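Local coordinates for Os03g0854200 protein (Oryza sativa Japonica Group, PDB 3HKM) that probably serves as a component of the RNA-degrading exosome and, in vitro, binds double-stranded DNA and single-stranded RNA and shows hydrolytic DNase and phosphorolytic RNase activities, at residues P57-M69 against L94-V108. Residues are numbered along the deposited sequence; the frame is centred on the assembly and turned at random.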
ATOM      1  N   PRO A  57       0.558  -2.867 -25.799  1.00 31.85           N
ATOM      2  CA  PRO A  57       1.871  -3.509 -25.946  1.00 32.02           C
ATOM      3  C   PRO A  57       3.140  -2.646 -26.135  1.00 31.71           C
ATOM      4  O   PRO A  57       4.230  -3.218 -26.155  1.00 29.08           O
ATOM      5  CB  PRO A  57       1.652  -4.413 -27.159  1.00 30.48           C
ATOM      6  CG  PRO A  57       0.211  -4.872 -26.985  1.00 33.29           C
ATOM      7  CD  PRO A  57      -0.500  -3.844 -26.100  1.00 33.49           C
ATOM      8  N   GLU A  58       3.020  -1.327 -26.265  1.00 32.40           N
ATOM      9  CA  GLU A  58       4.191  -0.469 -26.431  1.00 30.79           C
ATOM     10  C   GLU A  58       4.836  -0.154 -25.078  1.00 32.17           C
ATOM     11  O   GLU A  58       6.029   0.156 -25.003  1.00 30.50           O
ATOM     12  CB  GLU A  58       3.817   0.828 -27.151  1.00 31.56           C
ATOM     13  CG  GLU A  58       3.033   0.638 -28.451  1.00 33.04           C
ATOM     14  CD  GLU A  58       3.879   0.103 -29.603  1.00 34.15           C
ATOM     15  OE1 GLU A  58       3.293  -0.247 -30.651  1.00 37.69           O
ATOM     16  OE2 GLU A  58       5.121   0.028 -29.475  1.00 31.31           O
ATOM     17  N   LYS A  59       4.032  -0.226 -24.020  1.00 31.04           N
ATOM     18  CA  LYS A  59       4.504  -0.040 -22.650  1.00 29.69           C
ATOM     19  C   LYS A  59       4.171  -1.286 -21.827  1.00 29.35           C
ATOM     20  O   LYS A  59       3.284  -2.058 -22.202  1.00 29.09           O
ATOM     21  CB  LYS A  59       3.844   1.192 -22.020  1.00 31.08           C
ATOM     22  CG  LYS A  59       4.387   2.529 -22.502  1.00 29.28           C
ATOM     23  CD  LYS A  59       3.552   3.691 -21.964  1.00 32.27           C
ATOM     24  CE  LYS A  59       2.154   3.727 -22.582  1.00 32.88           C
ATOM     25  NZ  LYS A  59       2.143   4.247 -23.985  1.00 31.62           N
ATOM     26  N   ALA A  60       4.881  -1.489 -20.715  1.00 25.75           N
ATOM     27  CA  ALA A  60       4.618  -2.636 -19.846  1.00 25.25           C
ATOM     28  C   ALA A  60       3.270  -2.515 -19.121  1.00 25.12           C
ATOM     29  O   ALA A  60       2.847  -1.425 -18.739  1.00 24.75           O
ATOM     30  CB  ALA A  60       5.750  -2.822 -18.839  1.00 25.93           C
ATOM     31  N   SER A  61       2.598  -3.646 -18.947  1.00 27.63           N
ATOM     32  CA  SER A  61       1.309  -3.687 -18.258  1.00 25.22           C
ATOM     33  C   SER A  61       1.471  -4.150 -16.822  1.00 23.69           C
ATOM     34  O   SER A  61       2.211  -5.096 -16.544  1.00 23.06           O
ATOM     35  CB  SER A  61       0.341  -4.630 -18.977  1.00 24.23           C
ATOM     36  OG  SER A  61       0.178  -4.255 -20.333  1.00 29.46           O
ATOM     37  N   ILE A  62       0.774  -3.473 -15.915  1.00 23.27           N
ATOM     38  CA  ILE A  62       0.679  -3.903 -14.528  1.00 22.69           C
ATOM     39  C   ILE A  62      -0.800  -4.123 -14.239  1.00 23.45           C
ATOM     40  O   ILE A  62      -1.616  -3.242 -14.497  1.00 25.09           O
ATOM     41  CB  ILE A  62       1.295  -2.869 -13.542  1.00 22.57           C
ATOM     42  CG1 ILE A  62       2.824  -2.995 -13.503  1.00 24.12           C
ATOM     43  CG2 ILE A  62       0.768  -3.089 -12.134  1.00 20.50           C
ATOM     44  CD1 ILE A  62       3.541  -2.428 -14.706  1.00 25.02           C
ATOM     45  N   GLU A  63      -1.146  -5.310 -13.745  1.00 20.82           N
ATOM     46  CA  GLU A  63      -2.533  -5.649 -13.448  1.00 22.16           C
ATOM     47  C   GLU A  63      -2.673  -6.125 -12.004  1.00 22.50           C
ATOM     48  O   GLU A  63      -1.734  -6.692 -11.453  1.00 21.09           O
ATOM     49  CB  GLU A  63      -3.030  -6.721 -14.423  1.00 23.13           C
ATOM     50  CG  GLU A  63      -2.747  -6.364 -15.875  1.00 25.71           C
ATOM     51  CD  GLU A  63      -3.604  -7.139 -16.859  1.00 31.60           C
ATOM     52  OE1 GLU A  63      -4.044  -8.254 -16.509  1.00 28.85           O
ATOM     53  OE2 GLU A  63      -3.820  -6.632 -17.986  1.00 32.84           O
ATOM     54  N   VAL A  64      -3.839  -5.901 -11.396  1.00 19.35           N
ATOM     55  CA  VAL A  64      -4.023  -6.208  -9.981  1.00 22.02           C
ATOM     56  C   VAL A  64      -5.405  -6.788  -9.647  1.00 24.04           C
ATOM     57  O   VAL A  64      -6.434  -6.298 -10.107  1.00 26.18           O
ATOM     58  CB  VAL A  64      -3.777  -4.957  -9.101  1.00 23.90           C
ATOM     59  CG1 VAL A  64      -3.606  -5.355  -7.641  1.00 21.57           C
ATOM     60  CG2 VAL A  64      -2.558  -4.187  -9.596  1.00 21.67           C
ATOM     61  N   VAL A  65      -5.417  -7.848  -8.851  1.00 23.64           N
ATOM     62  CA  VAL A  65      -6.660  -8.394  -8.341  1.00 23.13           C
ATOM     63  C   VAL A  65      -6.612  -8.417  -6.822  1.00 25.51           C
ATOM     64  O   VAL A  65      -5.700  -8.985  -6.219  1.00 23.12           O
ATOM     65  CB  VAL A  65      -7.005  -9.792  -8.945  1.00 24.16           C
ATOM     66  CG1 VAL A  65      -5.814 -10.395  -9.662  1.00 25.60           C
ATOM     67  CG2 VAL A  65      -7.569 -10.739  -7.888  1.00 22.77           C
ATOM     68  N   TRP A  66      -7.598  -7.756  -6.221  1.00 27.76           N
ATOM     69  CA  TRP A  66      -7.713  -7.625  -4.782  1.00 24.17           C
ATOM     70  C   TRP A  66      -8.640  -8.725  -4.295  1.00 24.02           C
ATOM     71  O   TRP A  66      -9.771  -8.833  -4.755  1.00 24.86           O
ATOM     72  CB  TRP A  66      -8.306  -6.257  -4.447  1.00 24.22           C
ATOM     73  CG  TRP A  66      -7.717  -5.582  -3.239  1.00 26.94           C
ATOM     74  CD1 TRP A  66      -6.667  -4.700  -3.214  1.00 26.90           C
ATOM     75  CD2 TRP A  66      -8.152  -5.719  -1.886  1.00 26.71           C
ATOM     76  NE1 TRP A  66      -6.422  -4.289  -1.928  1.00 23.80           N
ATOM     77  CE2 TRP A  66      -7.320  -4.898  -1.094  1.00 25.76           C
ATOM     78  CE3 TRP A  66      -9.162  -6.459  -1.267  1.00 25.02           C
ATOM     79  CZ2 TRP A  66      -7.469  -4.797   0.283  1.00 25.06           C
ATOM     80  CZ3 TRP A  66      -9.307  -6.358   0.095  1.00 27.21           C
ATOM     81  CH2 TRP A  66      -8.466  -5.532   0.859  1.00 28.96           C
ATOM     82  N   LYS A  67      -8.157  -9.548  -3.372  1.00 24.72           N
ATOM     83  CA  LYS A  67      -8.919 -10.698  -2.897  1.00 25.51           C
ATOM     84  C   LYS A  67      -9.221 -10.580  -1.404  1.00 25.63           C
ATOM     85  O   LYS A  67      -8.301 -10.450  -0.595  1.00 22.08           O
ATOM     86  CB  LYS A  67      -8.173 -12.009  -3.201  1.00 25.37           C
ATOM     87  CG  LYS A  67      -7.555 -12.046  -4.600  1.00 25.50           C
ATOM     88  CD  LYS A  67      -7.681 -13.406  -5.276  1.00 26.09           C
ATOM     89  CE  LYS A  67      -6.604 -14.383  -4.845  1.00 28.17           C
ATOM     90  NZ  LYS A  67      -6.592 -15.594  -5.733  1.00 30.37           N
ATOM     91  N   PRO A  68     -10.521 -10.627  -1.041  1.00 27.61           N
ATOM     92  CA  PRO A  68     -10.971 -10.465   0.347  1.00 26.87           C
ATOM     93  C   PRO A  68     -10.589 -11.676   1.183  1.00 26.09           C
ATOM     94  O   PRO A  68     -10.427 -12.767   0.636  1.00 25.09           O
ATOM     95  CB  PRO A  68     -12.503 -10.384   0.219  1.00 27.98           C
ATOM     96  CG  PRO A  68     -12.778 -10.151  -1.230  1.00 27.58           C
ATOM     97  CD  PRO A  68     -11.661 -10.824  -1.956  1.00 27.77           C
ATOM     98  N   MET A  69     -10.462 -11.501   2.493  1.00 25.04           N
ATOM     99  CA  MET A  69     -10.061 -12.622   3.332  1.00 26.15           C
ATOM    100  C   MET A  69     -11.163 -13.679   3.389  1.00 30.02           C
ATOM    101  O   MET A  69     -10.969 -14.759   3.954  1.00 29.21           O
ATOM    102  CB  MET A  69      -9.589 -12.163   4.728  1.00 26.67           C
ATOM    103  CG  MET A  69     -10.664 -11.922   5.772  1.00 28.45           C
ATOM    104  SD  MET A  69     -10.086 -10.835   7.111  1.00 28.40           S
ATOM    105  CE  MET A  69     -10.678  -9.253   6.514  1.00 23.79           C
ATOM    106  N   LEU A  94       7.564   1.807 -16.802  1.00 24.96           N
ATOM    107  CA  LEU A  94       6.795   1.048 -17.788  1.00 25.34           C
ATOM    108  C   LEU A  94       7.508   0.888 -19.123  1.00 27.76           C
ATOM    109  O   LEU A  94       7.114   0.078 -19.966  1.00 27.74           O
ATOM    110  CB  LEU A  94       5.412   1.689 -17.992  1.00 26.82           C
ATOM    111  CG  LEU A  94       5.309   3.209 -18.225  1.00 32.15           C
ATOM    112  CD1 LEU A  94       5.853   4.066 -17.054  1.00 28.98           C
ATOM    113  CD2 LEU A  94       5.982   3.604 -19.531  1.00 31.07           C
ATOM    114  N   THR A  95       8.565   1.666 -19.299  1.00 26.15           N
ATOM    115  CA  THR A  95       9.294   1.723 -20.553  1.00 27.38           C
ATOM    116  C   THR A  95      10.392   0.654 -20.672  1.00 26.93           C
ATOM    117  O   THR A  95      10.975   0.473 -21.739  1.00 28.62           O
ATOM    118  CB  THR A  95       9.914   3.128 -20.726  1.00 29.51           C
ATOM    119  OG1 THR A  95      10.766   3.151 -21.878  1.00 36.03           O
ATOM    120  CG2 THR A  95      10.718   3.509 -19.490  1.00 27.03           C
ATOM    121  N   VAL A  96      10.672  -0.057 -19.583  1.00 25.64           N
ATOM    122  CA  VAL A  96      11.764  -1.028 -19.584  1.00 24.27           C
ATOM    123  C   VAL A  96      11.400  -2.335 -20.299  1.00 25.71           C
ATOM    124  O   VAL A  96      12.160  -2.816 -21.155  1.00 26.02           O
ATOM    125  CB  VAL A  96      12.256  -1.343 -18.154  1.00 22.83           C
ATOM    126  CG1 VAL A  96      13.477  -2.251 -18.203  1.00 21.14           C
ATOM    127  CG2 VAL A  96      12.581  -0.056 -17.409  1.00 24.88           C
ATOM    128  N   HIS A  97      10.245  -2.904 -19.955  1.00 24.15           N
ATOM    129  CA  HIS A  97       9.846  -4.194 -20.500  1.00 22.44           C
ATOM    130  C   HIS A  97       8.527  -4.130 -21.251  1.00 23.91           C
ATOM    131  O   HIS A  97       7.514  -4.615 -20.761  1.00 24.18           O
ATOM    132  CB  HIS A  97       9.762  -5.234 -19.390  1.00 22.95           C
ATOM    133  CG  HIS A  97      11.094  -5.639 -18.853  1.00 22.64           C
ATOM    134  ND1 HIS A  97      11.535  -5.274 -17.597  1.00 22.71           N
ATOM    135  CD2 HIS A  97      12.099  -6.350 -19.413  1.00 20.18           C
ATOM    136  CE1 HIS A  97      12.751  -5.756 -17.404  1.00 20.53           C
ATOM    137  NE2 HIS A  97      13.114  -6.415 -18.491  1.00 22.39           N
ATOM    138  N   PRO A  98       8.546  -3.537 -22.453  1.00 23.96           N
ATOM    139  CA  PRO A  98       7.369  -3.388 -23.317  1.00 24.39           C
ATOM    140  C   PRO A  98       6.821  -4.742 -23.739  1.00 25.44           C
ATOM    141  O   PRO A  98       7.572  -5.728 -23.741  1.00 22.95           O
ATOM    142  CB  PRO A  98       7.921  -2.651 -24.538  1.00 25.21           C
ATOM    143  CG  PRO A  98       9.168  -1.982 -24.053  1.00 27.51           C
ATOM    144  CD  PRO A  98       9.741  -2.922 -23.046  1.00 25.80           C
ATOM    145  N   ASN A  99       5.539  -4.772 -24.107  1.00 24.92           N
ATOM    146  CA  ASN A  99       4.836  -6.010 -24.452  1.00 25.16           C
ATOM    147  C   ASN A  99       5.011  -7.068 -23.380  1.00 24.57           C
ATOM    148  O   ASN A  99       5.437  -8.187 -23.653  1.00 24.41           O
ATOM    149  CB  ASN A  99       5.282  -6.547 -25.811  1.00 26.00           C
ATOM    150  CG  ASN A  99       4.390  -7.666 -26.322  1.00 25.08           C
ATOM    151  OD1 ASN A  99       4.839  -8.524 -27.076  1.00 27.83           O
ATOM    152  ND2 ASN A  99       3.128  -7.663 -25.915  1.00 26.46           N
ATOM    153  N   THR A 100       4.666  -6.695 -22.154  1.00 25.80           N
ATOM    154  CA  THR A 100       4.864  -7.555 -21.002  1.00 25.54           C
ATOM    155  C   THR A 100       3.761  -7.294 -19.969  1.00 23.35           C
ATOM    156  O   THR A 100       3.273  -6.181 -19.847  1.00 24.53           O
ATOM    157  CB  THR A 100       6.264  -7.297 -20.400  1.00 24.60           C
ATOM    158  OG1 THR A 100       6.941  -8.539 -20.186  1.00 27.98           O
ATOM    159  CG2 THR A 100       6.189  -6.487 -19.120  1.00 22.53           C
ATOM    160  N   THR A 101       3.353  -8.322 -19.238  1.00 23.34           N
ATOM    161  CA  THR A 101       2.348  -8.132 -18.202  1.00 23.20           C
ATOM    162  C   THR A 101       2.844  -8.642 -16.857  1.00 23.20           C
ATOM    163  O   THR A 101       3.269  -9.793 -16.731  1.00 21.40           O
ATOM    164  CB  THR A 101       1.011  -8.828 -18.545  1.00 24.02           C
ATOM    165  OG1 THR A 101       0.553  -8.396 -19.833  1.00 25.96           O
ATOM    166  CG2 THR A 101      -0.045  -8.500 -17.504  1.00 23.30           C
ATOM    167  N   THR A 102       2.786  -7.771 -15.857  1.00 21.15           N
ATOM    168  CA  THR A 102       3.074  -8.145 -14.485  1.00 20.49           C
ATOM    169  C   THR A 102       1.773  -8.158 -13.681  1.00 20.22           C
ATOM    170  O   THR A 102       1.111  -7.135 -13.540  1.00 19.64           O
ATOM    171  CB  THR A 102       4.101  -7.180 -13.868  1.00 21.35           C
ATOM    172  OG1 THR A 102       5.310  -7.226 -14.639  1.00 20.52           O
ATOM    173  CG2 THR A 102       4.404  -7.545 -12.428  1.00 19.28           C
ATOM    174  N   SER A 103       1.399  -9.326 -13.170  1.00 20.17           N
ATOM    175  CA  SER A 103       0.157  -9.457 -12.425  1.00 20.73           C
ATOM    176  C   SER A 103       0.411  -9.487 -10.929  1.00 19.65           C
ATOM    177  O   SER A 103       1.169 -10.318 -10.432  1.00 20.42           O
ATOM    178  CB  SER A 103      -0.607 -10.716 -12.840  1.00 17.88           C
ATOM    179  OG  SER A 103      -0.766 -10.774 -14.246  1.00 23.39           O
ATOM    180  N   VAL A 104      -0.245  -8.582 -10.220  1.00 19.19           N
ATOM    181  CA  VAL A 104      -0.158  -8.510  -8.775  1.00 19.87           C
ATOM    182  C   VAL A 104      -1.428  -9.080  -8.147  1.00 21.59           C
ATOM    183  O   VAL A 104      -2.542  -8.686  -8.501  1.00 23.83           O
ATOM    184  CB  VAL A 104       0.026  -7.047  -8.320  1.00 20.96           C
ATOM    185  CG1 VAL A 104       0.186  -6.966  -6.810  1.00 19.88           C
ATOM    186  CG2 VAL A 104       1.214  -6.420  -9.029  1.00 18.61           C
ATOM    187  N   ILE A 105      -1.260 -10.019  -7.225  1.00 20.97           N
ATOM    188  CA  ILE A 105      -2.379 -10.509  -6.439  1.00 21.42           C
ATOM    189  C   ILE A 105      -2.189 -10.119  -4.985  1.00 19.29           C
ATOM    190  O   ILE A 105      -1.130 -10.327  -4.408  1.00 20.01           O
ATOM    191  CB  ILE A 105      -2.566 -12.030  -6.558  1.00 22.15           C
ATOM    192  CG1 ILE A 105      -2.900 -12.404  -8.000  1.00 23.31           C
ATOM    193  CG2 ILE A 105      -3.679 -12.501  -5.633  1.00 23.43           C
ATOM    194  CD1 ILE A 105      -3.421 -13.811  -8.150  1.00 27.16           C
ATOM    195  N   LEU A 106      -3.225  -9.524  -4.413  1.00 20.39           N
ATOM    196  CA  LEU A 106      -3.208  -9.079  -3.036  1.00 20.67           C
ATOM    197  C   LEU A 106      -4.251  -9.877  -2.262  1.00 21.06           C
ATOM    198  O   LEU A 106      -5.442  -9.800  -2.547  1.00 22.50           O
ATOM    199  CB  LEU A 106      -3.496  -7.577  -2.969  1.00 19.49           C
ATOM    200  CG  LEU A 106      -3.298  -6.833  -1.646  1.00 20.29           C
ATOM    201  CD1 LEU A 106      -4.455  -7.063  -0.680  1.00 20.56           C
ATOM    202  CD2 LEU A 106      -1.965  -7.205  -1.013  1.00 19.83           C
ATOM    203  N   GLN A 107      -3.793 -10.665  -1.302  1.00 20.67           N
ATOM    204  CA  GLN A 107      -4.681 -11.467  -0.483  1.00 19.46           C
ATOM    205  C   GLN A 107      -4.701 -10.931   0.943  1.00 22.90           C
ATOM    206  O   GLN A 107      -3.672 -10.925   1.629  1.00 21.55           O
ATOM    207  CB  GLN A 107      -4.225 -12.925  -0.490  1.00 21.72           C
ATOM    208  CG  GLN A 107      -4.935 -13.809   0.534  1.00 23.74           C
ATOM    209  CD  GLN A 107      -6.397 -14.057   0.188  1.00 26.42           C
ATOM    210  OE1 GLN A 107      -7.306 -13.691   0.946  1.00 27.02           O
ATOM    211  NE2 GLN A 107      -6.633 -14.669  -0.967  1.00 25.05           N
ATOM    212  N   VAL A 108      -5.873 -10.476   1.387  1.00 23.48           N
ATOM    213  CA  VAL A 108      -6.049 -10.027   2.770  1.00 21.71           C
ATOM    214  C   VAL A 108      -6.105 -11.198   3.749  1.00 23.51           C
ATOM    215  O   VAL A 108      -6.839 -12.167   3.544  1.00 23.12           O
ATOM    216  CB  VAL A 108      -7.297  -9.150   2.928  1.00 22.45           C
ATOM    217  CG1 VAL A 108      -7.437  -8.684   4.368  1.00 21.64           C
ATOM    218  CG2 VAL A 108      -7.196  -7.962   2.005  1.00 21.37           C
TER
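Ser61, Glu63, Val65 and Lys67 use both N-H and C=O to bond the strand 100-108, eight backbone hydrogen bonds in parallel register from Ser61 N to Thr100 O (2.8 Å) through Val108 N to Lys67 O (3.1 Å). One residue before Ser61, Ala60 N reaches an in-plane lone pair of Leu94 O at 2.8 Å, tying the loop before Thr100 to segment 57-69. Val104 O, which accepts Val65 N, also takes a CA-H...O contact from Val64 CA at 3.2 Å.

On one face, Leu106 CD1 sits over the Trp66 indole, 3.8 Å from the five-membered ring centroid, a CH-pi contact; with CG anti to the backbone N (chi1 -170°), the Leu106 side chain lies alongside Trp66, pointing the same way, and brings CD1 over the face. Leu84 and Leu115, from helices 77-91 and 115-130, also touch Trp66, and an alanine here would probably leave Leu106 without its aromatic partner and open a gap between sheet and helices. Val64 CG2 and Val104 CB extend this apolar row at 4.1 Å.

The other face is more polar: the bent Lys67 chain passes across Ile105, its CE 3.6 Å from Ile105 CG2, and Glu63 CG meets Thr101 CG2, whose OG1 bonds Gly50 O. Strand 61-67, helix 77-91 and strand 100-110 form a beta-alpha-beta crossover unit at the edge of the mixed sheet of the RNase PH fold.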